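Local structure of poly A polymerase (Aquifex aeolicus, 4WBY) at residues A[25-29]-A[127-133]; A[90-94]-A[108-114]; A[121-125]-A[141-147]. The protein adds the terminal adenosine to tRNAs ending in CC, using ATP and magnesium, and so completes the CCA end. All blocks are in the same frame, centred on the assembly; numbering follows the deposited sequence.

Contact 1. Residues A[25-29]-A[127-133]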
loop_
_atom_site.group_PDB
_atom_site.type_symbol
_atom_site.label_atom_id
_atom_site.label_comp_id
_atom_site.label_asym_id
_atom_site.label_seq_id
_atom_site.Cartn_x
_atom_site.Cartn_y
_atom_site.Cartn_z
ATOM N N LEU A 25 -3.325 24.811 -25.829
ATOM C CA LEU A 25 -3.922 24.062 -24.724
ATOM C C LEU A 25 -3.454 24.587 -23.379
ATOM O O LEU A 25 -2.594 25.459 -23.317
ATOM C CB LEU A 25 -3.570 22.581 -24.838
ATOM C CG LEU A 25 -3.795 21.988 -26.227
ATOM C CD1 LEU A 25 -3.402 20.522 -26.253
ATOM C CD2 LEU A 25 -5.248 22.177 -26.651
ATOM N N ARG A 26 -4.013 24.042 -22.303
ATOM C CA ARG A 26 -3.520 24.317 -20.954
ATOM C C ARG A 26 -3.219 23.015 -20.242
ATOM O O ARG A 26 -3.872 22.000 -20.493
ATOM C CB ARG A 26 -4.527 25.137 -20.143
ATOM C CG ARG A 26 -4.753 26.520 -20.728
ATOM C CD ARG A 26 -5.691 27.365 -19.877
ATOM N NE ARG A 26 -5.108 27.702 -18.581
ATOM C CZ ARG A 26 -4.212 28.663 -18.388
ATOM N NH1 ARG A 26 -3.773 29.387 -19.410
ATOM N NH2 ARG A 26 -3.754 28.902 -17.169
ATOM N N ALA A 27 -2.229 23.047 -19.356
ATOM C CA ALA A 27 -1.802 21.851 -18.641
ATOM C C ALA A 27 -1.544 22.145 -17.174
ATOM O O ALA A 27 -1.148 23.263 -16.805
ATOM C CB ALA A 27 -0.546 21.260 -19.285
ATOM N N TYR A 28 -1.727 21.118 -16.350
ATOM C CA TYR A 28 -1.676 21.237 -14.897
ATOM C C TYR A 28 -1.116 19.972 -14.276
ATOM O O TYR A 28 -1.421 18.878 -14.725
ATOM C CB TYR A 28 -3.078 21.487 -14.316
ATOM C CG TYR A 28 -3.866 22.555 -15.026
ATOM C CD1 TYR A 28 -3.880 23.867 -14.558
ATOM C CD2 TYR A 28 -4.588 22.257 -16.175
ATOM C CE1 TYR A 28 -4.598 24.849 -15.222
ATOM C CE2 TYR A 28 -5.305 23.219 -16.833
ATOM C CZ TYR A 28 -5.321 24.508 -16.354
ATOM O OH TYR A 28 -6.052 25.449 -17.037
ATOM N N ILE A 29 -0.309 20.115 -13.233
ATOM C CA ILE A 29 0.025 18.972 -12.385
ATOM C C ILE A 29 -1.174 18.761 -11.467
ATOM O O ILE A 29 -1.730 19.735 -10.969
ATOM C CB ILE A 29 1.303 19.217 -11.570
ATOM C CG1 ILE A 29 2.484 19.440 -12.506
ATOM C CG2 ILE A 29 1.582 18.048 -10.633
ATOM C CD1 ILE A 29 3.704 20.019 -11.817
ATOM N N ILE A 127 -1.625 22.258 -9.865
ATOM C CA ILE A 127 -0.642 23.317 -10.017
ATOM C C ILE A 127 -0.574 23.691 -11.485
ATOM O O ILE A 127 -0.299 22.838 -12.333
ATOM C CB ILE A 127 0.760 22.884 -9.531
ATOM C CG1 ILE A 127 0.709 22.478 -8.057
ATOM C CG2 ILE A 127 1.772 24.014 -9.744
ATOM C CD1 ILE A 127 1.910 21.665 -7.596
ATOM N N SER A 128 -0.826 24.958 -11.799
ATOM C CA SER A 128 -0.687 25.397 -13.181
ATOM C C SER A 128 0.772 25.360 -13.621
ATOM O O SER A 128 1.646 25.843 -12.909
ATOM C CB SER A 128 -1.221 26.816 -13.363
ATOM O OG SER A 128 -0.987 27.234 -14.698
ATOM N N VAL A 129 1.038 24.808 -14.802
ATOM C CA VAL A 129 2.366 24.945 -15.374
ATOM C C VAL A 129 2.289 25.837 -16.607
ATOM O O VAL A 129 3.202 25.881 -17.429
ATOM C CB VAL A 129 3.000 23.572 -15.703
ATOM C CG1 VAL A 129 3.168 22.773 -14.404
ATOM C CG2 VAL A 129 2.187 22.799 -16.750
ATOM N N ASN A 130 1.194 26.576 -16.718
ATOM C CA ASN A 130 0.997 27.433 -17.877
ATOM C C ASN A 130 1.792 28.722 -17.802
ATOM O O ASN A 130 2.223 29.132 -16.728
ATOM C CB ASN A 130 -0.491 27.706 -18.055
ATOM C CG ASN A 130 -1.255 26.432 -18.242
ATOM O OD1 ASN A 130 -1.119 25.774 -19.277
ATOM N ND2 ASN A 130 -2.015 26.029 -17.217
ATOM N N LEU A 131 1.995 29.344 -18.960
ATOM C CA LEU A 131 2.953 30.435 -19.060
ATOM C C LEU A 131 2.589 31.641 -18.211
ATOM O O LEU A 131 3.471 32.293 -17.667
ATOM C CB LEU A 131 3.111 30.891 -20.516
ATOM C CG LEU A 131 3.697 29.869 -21.492
ATOM C CD1 LEU A 131 3.835 30.492 -22.872
ATOM C CD2 LEU A 131 5.050 29.347 -21.008
ATOM N N GLU A 132 1.299 31.938 -18.087
ATOM C CA GLU A 132 0.923 33.224 -17.499
ATOM C C GLU A 132 0.708 33.162 -15.988
ATOM O O GLU A 132 0.653 34.201 -15.330
ATOM C CB GLU A 132 -0.329 33.776 -18.180
ATOM C CG GLU A 132 -1.638 33.367 -17.546
ATOM C CD GLU A 132 -2.060 31.957 -17.899
ATOM O OE1 GLU A 132 -1.397 31.321 -18.753
ATOM O OE2 GLU A 132 -3.063 31.486 -17.313
ATOM N N ASP A 133 0.600 31.957 -15.434
ATOM C CA ASP A 133 0.347 31.813 -13.997
ATOM C C ASP A 133 1.105 30.616 -13.426
ATOM O O ASP A 133 0.614 29.901 -12.562
ATOM C CB ASP A 133 -1.155 31.676 -13.715
ATOM C CG ASP A 133 -1.729 30.365 -14.220
ATOM O OD1 ASP A 133 -1.116 29.747 -15.119
ATOM O OD2 ASP A 133 -2.784 29.942 -13.697
HETATM O O HOH W 1 -1.340 27.462 -21.779
HETATM O O HOH W 2 -4.524 28.113 -14.587
#
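Arg26 reaches across to Asn130 and Glu132 where strand 26-30 pairs antiparallel with strand 126-128. Its CB lies 3.6 Å from OD1 of Asn130, and CG passes the same oxygen a little farther off. The chain then bends (chi3 67°), bringing NE to the hydroxyl of Tyr28 in the guanidinium plane. At the tip the grip on Glu132 is end-on: NH1 gives a nearly straight bond (168°) to OE1 at 3.1 Å, while NH2 meets the syn lone pair of OE2 at 2.7 Å, the oxygen tilted from the guanidinium plane. NH2 also has a longer salt bridge to Asp133 OD1, and water 2 joins it to OD2 of that residue. ND2 of Asn130 sits over one guanidinium face, 3.4 Å from NH2, two donors that do not bond. OD1 of the same amide accepts the N-H of Ala27 in the carbonyl plane, 2.9 Å away, past the paired Ile29 and Ile127, whose backbones exchange two hydrogen bonds. Ser128 OG accepts from Asn130 N, an ST turn. In the head-domain sheet strand 45-51 flanks 26-30, with Glu51 bonded to Tyr28 OH; helix 7-22 packs on Ala27 and Val129, and helix 32-38 on Ile29 and Ile127.

Contact 2. Residues A[90-94]-A[108-114]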
loop_
_atom_site.group_PDB
_atom_site.type_symbol
_atom_site.label_atom_id
_atom_site.label_comp_id
_atom_site.label_asym_id
_atom_site.label_seq_id
_atom_site.Cartn_x
_atom_site.Cartn_y
_atom_site.Cartn_z
ATOM N N ALA A 90 -3.176 13.117 -18.985
ATOM C CA ALA A 90 -4.570 12.730 -19.141
ATOM C C ALA A 90 -5.390 13.902 -19.634
ATOM O O ALA A 90 -5.172 15.035 -19.233
ATOM C CB ALA A 90 -5.145 12.199 -17.823
ATOM N N THR A 91 -6.316 13.620 -20.532
ATOM C CA THR A 91 -7.260 14.618 -21.002
ATOM C C THR A 91 -8.268 14.908 -19.889
ATOM O O THR A 91 -8.785 13.982 -19.264
ATOM C CB THR A 91 -7.971 14.122 -22.279
ATOM O OG1 THR A 91 -6.996 13.864 -23.301
ATOM C CG2 THR A 91 -8.980 15.142 -22.788
ATOM N N ALA A 92 -8.538 16.185 -19.630
ATOM C CA ALA A 92 -9.561 16.566 -18.643
ATOM C C ALA A 92 -10.893 15.916 -18.983
ATOM O O ALA A 92 -11.330 15.984 -20.126
ATOM C CB ALA A 92 -9.720 18.085 -18.591
ATOM N N ARG A 93 -11.539 15.289 -18.002
ATOM C CA ARG A 93 -12.826 14.640 -18.251
ATOM C C ARG A 93 -13.799 14.834 -17.094
ATOM O O ARG A 93 -13.391 14.917 -15.940
ATOM C CB ARG A 93 -12.629 13.147 -18.527
ATOM C CG ARG A 93 -11.880 12.399 -17.438
ATOM C CD ARG A 93 -11.813 10.911 -17.745
ATOM N NE ARG A 93 -11.024 10.174 -16.760
ATOM C CZ ARG A 93 -11.521 9.636 -15.651
ATOM N NH1 ARG A 93 -12.815 9.751 -15.376
ATOM N NH2 ARG A 93 -10.724 8.983 -14.816
ATOM N N ARG A 94 -15.087 14.910 -17.407
ATOM C CA ARG A 94 -16.088 15.175 -16.382
ATOM C C ARG A 94 -16.611 13.881 -15.770
ATOM O O ARG A 94 -17.353 13.911 -14.789
ATOM C CB ARG A 94 -17.243 16.002 -16.957
ATOM C CG ARG A 94 -17.881 15.427 -18.200
ATOM C CD ARG A 94 -19.085 16.255 -18.615
ATOM N NE ARG A 94 -18.744 17.663 -18.800
ATOM C CZ ARG A 94 -18.313 18.179 -19.946
ATOM N NH1 ARG A 94 -18.173 17.400 -21.008
ATOM N NH2 ARG A 94 -18.023 19.470 -20.032
ATOM N N PRO A 108 -15.805 20.711 -24.211
ATOM C CA PRO A 108 -14.947 19.768 -23.483
ATOM C C PRO A 108 -14.882 20.083 -21.995
ATOM O O PRO A 108 -15.269 21.177 -21.581
ATOM C CB PRO A 108 -13.581 19.960 -24.141
ATOM C CG PRO A 108 -13.607 21.366 -24.638
ATOM C CD PRO A 108 -15.024 21.611 -25.079
ATOM N N ALA A 109 -14.385 19.135 -21.207
ATOM C CA ALA A 109 -14.345 19.291 -19.761
ATOM C C ALA A 109 -13.301 20.313 -19.329
ATOM O O ALA A 109 -12.203 20.387 -19.889
ATOM C CB ALA A 109 -14.074 17.948 -19.089
ATOM N N SER A 110 -13.662 21.108 -18.329
ATOM C CA SER A 110 -12.723 22.022 -17.701
ATOM C C SER A 110 -11.896 21.284 -16.658
ATOM O O SER A 110 -12.276 20.197 -16.204
ATOM C CB SER A 110 -13.468 23.178 -17.042
ATOM O OG SER A 110 -14.193 22.709 -15.916
ATOM N N LEU A 111 -10.774 21.878 -16.266
ATOM C CA LEU A 111 -10.011 21.370 -15.136
ATOM C C LEU A 111 -10.895 21.199 -13.898
ATOM O O LEU A 111 -10.815 20.177 -13.213
ATOM C CB LEU A 111 -8.843 22.299 -14.818
ATOM C CG LEU A 111 -8.026 21.940 -13.577
ATOM C CD1 LEU A 111 -7.262 20.632 -13.777
ATOM C CD2 LEU A 111 -7.084 23.072 -13.246
ATOM N N LYS A 112 -11.745 22.186 -13.616
ATOM C CA LYS A 112 -12.574 22.134 -12.413
ATOM C C LYS A 112 -13.494 20.914 -12.438
ATOM O O LYS A 112 -13.693 20.250 -11.419
ATOM C CB LYS A 112 -13.390 23.423 -12.254
ATOM C CG LYS A 112 -14.224 23.485 -10.972
ATOM C CD LYS A 112 -14.818 24.882 -10.773
ATOM C CE LYS A 112 -15.639 24.981 -9.496
ATOM N NZ LYS A 112 -16.333 26.303 -9.393
ATOM N N GLU A 113 -14.035 20.606 -13.611
ATOM C CA GLU A 113 -14.883 19.434 -13.770
ATOM C C GLU A 113 -14.092 18.143 -13.592
ATOM O O GLU A 113 -14.601 17.159 -13.051
ATOM C CB GLU A 113 -15.565 19.461 -15.132
ATOM C CG GLU A 113 -16.647 20.516 -15.216
ATOM C CD GLU A 113 -17.273 20.611 -16.591
ATOM O OE1 GLU A 113 -16.528 20.730 -17.585
ATOM O OE2 GLU A 113 -18.514 20.563 -16.671
ATOM N N ASP A 114 -12.838 18.154 -14.031
ATOM C CA ASP A 114 -11.966 17.000 -13.844
ATOM C C ASP A 114 -11.565 16.804 -12.376
ATOM O O ASP A 114 -11.361 15.680 -11.914
ATOM C CB ASP A 114 -10.714 17.150 -14.701
ATOM C CG ASP A 114 -9.803 15.954 -14.603
ATOM O OD1 ASP A 114 -8.887 15.982 -13.754
ATOM O OD2 ASP A 114 -10.004 14.985 -15.372
HETATM O O HOH W 3 -8.123 13.548 -16.410
HETATM O O HOH W 4 -17.126 16.274 -13.231
#
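A capping box formed by Ser110 and Glu113 opens helix 111-116 in the head domain, and the same Glu113 turns to meet Arg94 in the segment that leaves strand 85-91. Ser110 OG accepts the N-H of Glu113 at 3.1 Å, and in return OE1 of Glu113 takes the N-H of Ser110 on its anti lone pair at 3.0 Å, almost straight at 169°. This reciprocal pair fixes the carboxylate beside the helix start. Arg94 runs alongside Glu113, both pointing the same way, and its bend at chi3 lays the guanidinium over Ala109, whose CB is near the centre of one face. The salt bridge from Arg94 NH2 to Glu113 OE1, 3.1 Å long, is weak as a hydrogen bond, the two flat groups standing 78° apart.

The next residue, Asp114, holds the backbone of Arg93. Its CG lies opposite the backbone N (chi1 -177°), which carries OD2 to the N-H of Arg93 at 3.1 Å; the donor comes from the anti side, somewhat out of the carboxylate plane. OD2 also accepts from water 3, which bonds to Thr91 O as well, and water 4 links the carbonyls of Arg94 and Glu113. Ala109 CB packs on the backbone of Ala92 to Arg94, 3.5 Å from Ala92 O and 3.6 Å from Arg94 N. Asp114 has further salt bridges with Arg117 and with the ATP-binding Arg118, so it is a likely second-shell support for that arginine.

Strand 45-51 runs alongside 85-91 in the sheet: Val49 packs on Ala92 and Asp114, the backbones of Val50 and Ala92 are hydrogen-bonded, and Glu51 accepts from the N-H of Leu111 at the first turn of helix 111-116.

Contact 3. Residues A[121-125]-A[141-147]; sequences TINAM and FGGLRDL
Thr121 places OG1 between its backbone N and carbonyl carbon (chi1 60°), aimed at Asp146, whose CG is swung beside its own backbone N (chi1 -75°). OG1 of Thr121 donates to the anti lone pair of Asp146 OD2, 2.6 Å away, with the two side chains crossing at about a right angle. Arg153 forms a salt bridge with the same OD2, which probably keeps the carboxylate charged. The other branch of Thr121, CG2, comes within 3.3 Å of Phe141 O. Helix 143-149 starts here, with Gly142 at the N-cap, and Gly143 lies against the 3-10 turn of residues 121-123: its CA is 3.5 Å from Thr121 O. Asp139 accepts hydrogen bonds from the N-H groups of Gly143 and Leu144. The turn also carries the ATP-binding Asn123, held between Arg35 and Asp119. Beside the Thr121 carbonyl, on the same flank of Gly143, Met125 bends at chi3 and lays SD 3.6 Å from Leu144 N; the missing side chain of Gly143 permits both approaches. CE of Met125 reaches Leu147 CD1, and Ile122 CG2 meets CD2 of Leu147 at 3.8 Å. At the other end Phe141 presents CD2 to the methyl of Ala124, with Ala124 O at the ring edge.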
loop_
_atom_site.group_PDB
_atom_site.type_symbol
_atom_site.label_atom_id
_atom_site.label_comp_id
_atom_site.label_asym_id
_atom_site.label_seq_id
_atom_site.Cartn_x
_atom_site.Cartn_y
_atom_site.Cartn_z
ATOM N N THR A 121 -10.863 16.218 -0.853
ATOM C CA THR A 121 -10.429 17.570 -1.189
ATOM C C THR A 121 -8.911 17.686 -1.265
ATOM O O THR A 121 -8.388 18.426 -2.102
ATOM C CB THR A 121 -10.962 18.614 -0.196
ATOM O OG1 THR A 121 -10.495 18.307 1.120
ATOM C CG2 THR A 121 -12.498 18.646 -0.203
ATOM N N ILE A 122 -8.193 16.950 -0.423
ATOM C CA ILE A 122 -6.742 17.079 -0.425
ATOM C C ILE A 122 -6.127 16.442 -1.672
ATOM O O ILE A 122 -4.957 16.681 -1.969
ATOM C CB ILE A 122 -6.096 16.478 0.843
ATOM C CG1 ILE A 122 -6.362 14.971 0.948
ATOM C CG2 ILE A 122 -6.537 17.251 2.094
ATOM C CD1 ILE A 122 -5.555 14.279 2.046
ATOM N N ASN A 123 -6.924 15.656 -2.400
ATOM C CA ASN A 123 -6.488 15.018 -3.646
ATOM C C ASN A 123 -7.031 15.697 -4.898
ATOM O O ASN A 123 -6.867 15.187 -6.016
ATOM C CB ASN A 123 -6.910 13.544 -3.666
ATOM C CG ASN A 123 -6.255 12.739 -2.576
ATOM O OD1 ASN A 123 -5.197 13.108 -2.063
ATOM N ND2 ASN A 123 -6.881 11.621 -2.209
ATOM N N ALA A 124 -7.666 16.848 -4.717
ATOM C CA ALA A 124 -8.385 17.483 -5.808
ATOM C C ALA A 124 -7.812 18.854 -6.151
ATOM O O ALA A 124 -8.515 19.712 -6.672
ATOM C CB ALA A 124 -9.864 17.598 -5.463
ATOM N N MET A 125 -6.528 19.051 -5.877
ATOM C CA MET A 125 -5.856 20.298 -6.235
ATOM C C MET A 125 -4.987 20.149 -7.470
ATOM O O MET A 125 -4.674 19.035 -7.900
ATOM C CB MET A 125 -5.017 20.804 -5.065
ATOM C CG MET A 125 -5.898 21.217 -3.887
ATOM S SD MET A 125 -4.986 21.766 -2.433
ATOM C CE MET A 125 -4.406 20.199 -1.804
ATOM N N PHE A 141 -11.785 23.548 -3.795
ATOM C CA PHE A 141 -12.645 22.803 -2.881
ATOM C C PHE A 141 -12.155 22.751 -1.445
ATOM O O PHE A 141 -12.641 21.951 -0.652
ATOM C CB PHE A 141 -12.838 21.387 -3.414
ATOM C CG PHE A 141 -13.163 21.346 -4.875
ATOM C CD1 PHE A 141 -14.352 21.882 -5.343
ATOM C CD2 PHE A 141 -12.277 20.794 -5.785
ATOM C CE1 PHE A 141 -14.655 21.857 -6.695
ATOM C CE2 PHE A 141 -12.573 20.766 -7.138
ATOM C CZ PHE A 141 -13.761 21.299 -7.594
ATOM N N GLY A 142 -11.227 23.631 -1.103
ATOM C CA GLY A 142 -10.756 23.734 0.267
ATOM C C GLY A 142 -9.717 22.698 0.651
ATOM O O GLY A 142 -9.625 22.312 1.819
ATOM N N GLY A 143 -8.933 22.246 -0.322
ATOM C CA GLY A 143 -7.926 21.236 -0.058
ATOM C C GLY A 143 -6.818 21.710 0.861
ATOM O O GLY A 143 -6.399 20.971 1.746
ATOM N N LEU A 144 -6.335 22.935 0.672
ATOM C CA LEU A 144 -5.253 23.419 1.520
ATOM C C LEU A 144 -5.750 23.591 2.957
ATOM O O LEU A 144 -5.041 23.255 3.908
ATOM C CB LEU A 144 -4.666 24.730 0.986
ATOM C CG LEU A 144 -3.372 25.199 1.662
ATOM C CD1 LEU A 144 -2.219 24.195 1.489
ATOM C CD2 LEU A 144 -2.955 26.572 1.132
ATOM N N ARG A 145 -6.980 24.075 3.105
ATOM C CA ARG A 145 -7.596 24.214 4.424
ATOM C C ARG A 145 -7.777 22.844 5.088
ATOM O O ARG A 145 -7.575 22.705 6.298
ATOM C CB ARG A 145 -8.935 24.940 4.305
ATOM C CG ARG A 145 -9.689 25.104 5.623
ATOM C CD ARG A 145 -8.932 25.944 6.631
ATOM N NE ARG A 145 -9.679 26.055 7.882
ATOM C CZ ARG A 145 -9.717 27.146 8.640
ATOM N NH1 ARG A 145 -9.047 28.232 8.281
ATOM N NH2 ARG A 145 -10.428 27.148 9.762
ATOM N N ASP A 146 -8.139 21.829 4.312
ATOM C CA ASP A 146 -8.295 20.498 4.890
ATOM C C ASP A 146 -6.944 19.839 5.207
ATOM O O ASP A 146 -6.854 19.039 6.137
ATOM C CB ASP A 146 -9.148 19.617 3.979
ATOM C CG ASP A 146 -10.624 19.983 4.047
ATOM O OD1 ASP A 146 -11.040 20.645 5.025
ATOM O OD2 ASP A 146 -11.370 19.609 3.131
ATOM N N LEU A 147 -5.886 20.190 4.482
ATOM C CA LEU A 147 -4.545 19.798 4.927
ATOM C C LEU A 147 -4.237 20.436 6.274
ATOM O O LEU A 147 -3.805 19.759 7.212
ATOM C CB LEU A 147 -3.465 20.196 3.924
ATOM C CG LEU A 147 -3.295 19.339 2.670
ATOM C CD1 LEU A 147 -2.242 19.948 1.757
ATOM C CD2 LEU A 147 -2.937 17.892 2.989
#

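All three contacts lie in the head domain. Contacts 1 and 3 are largely buried, whereas contact 2 is partly open, with Arg93 and Arg94 exposed. Contacts 1 and 2 reach the same sheet, one through a strand pair and the other where the end of strand 85-91 meets a helix start, and they touch where Tyr28 CD1 packs on Leu111 CD2, 3.6 Å apart. Contact 3 joins a short turn to a helix start and leans on contact 2 through Phe141 against Lys112. Ion pairs and water bridges mark the first two; one short hydroxyl-carboxylate bond amid apolar packing marks the third. Residues 121-125 lead directly into strand 126-128, linking an ATP-binding turn to the sheet.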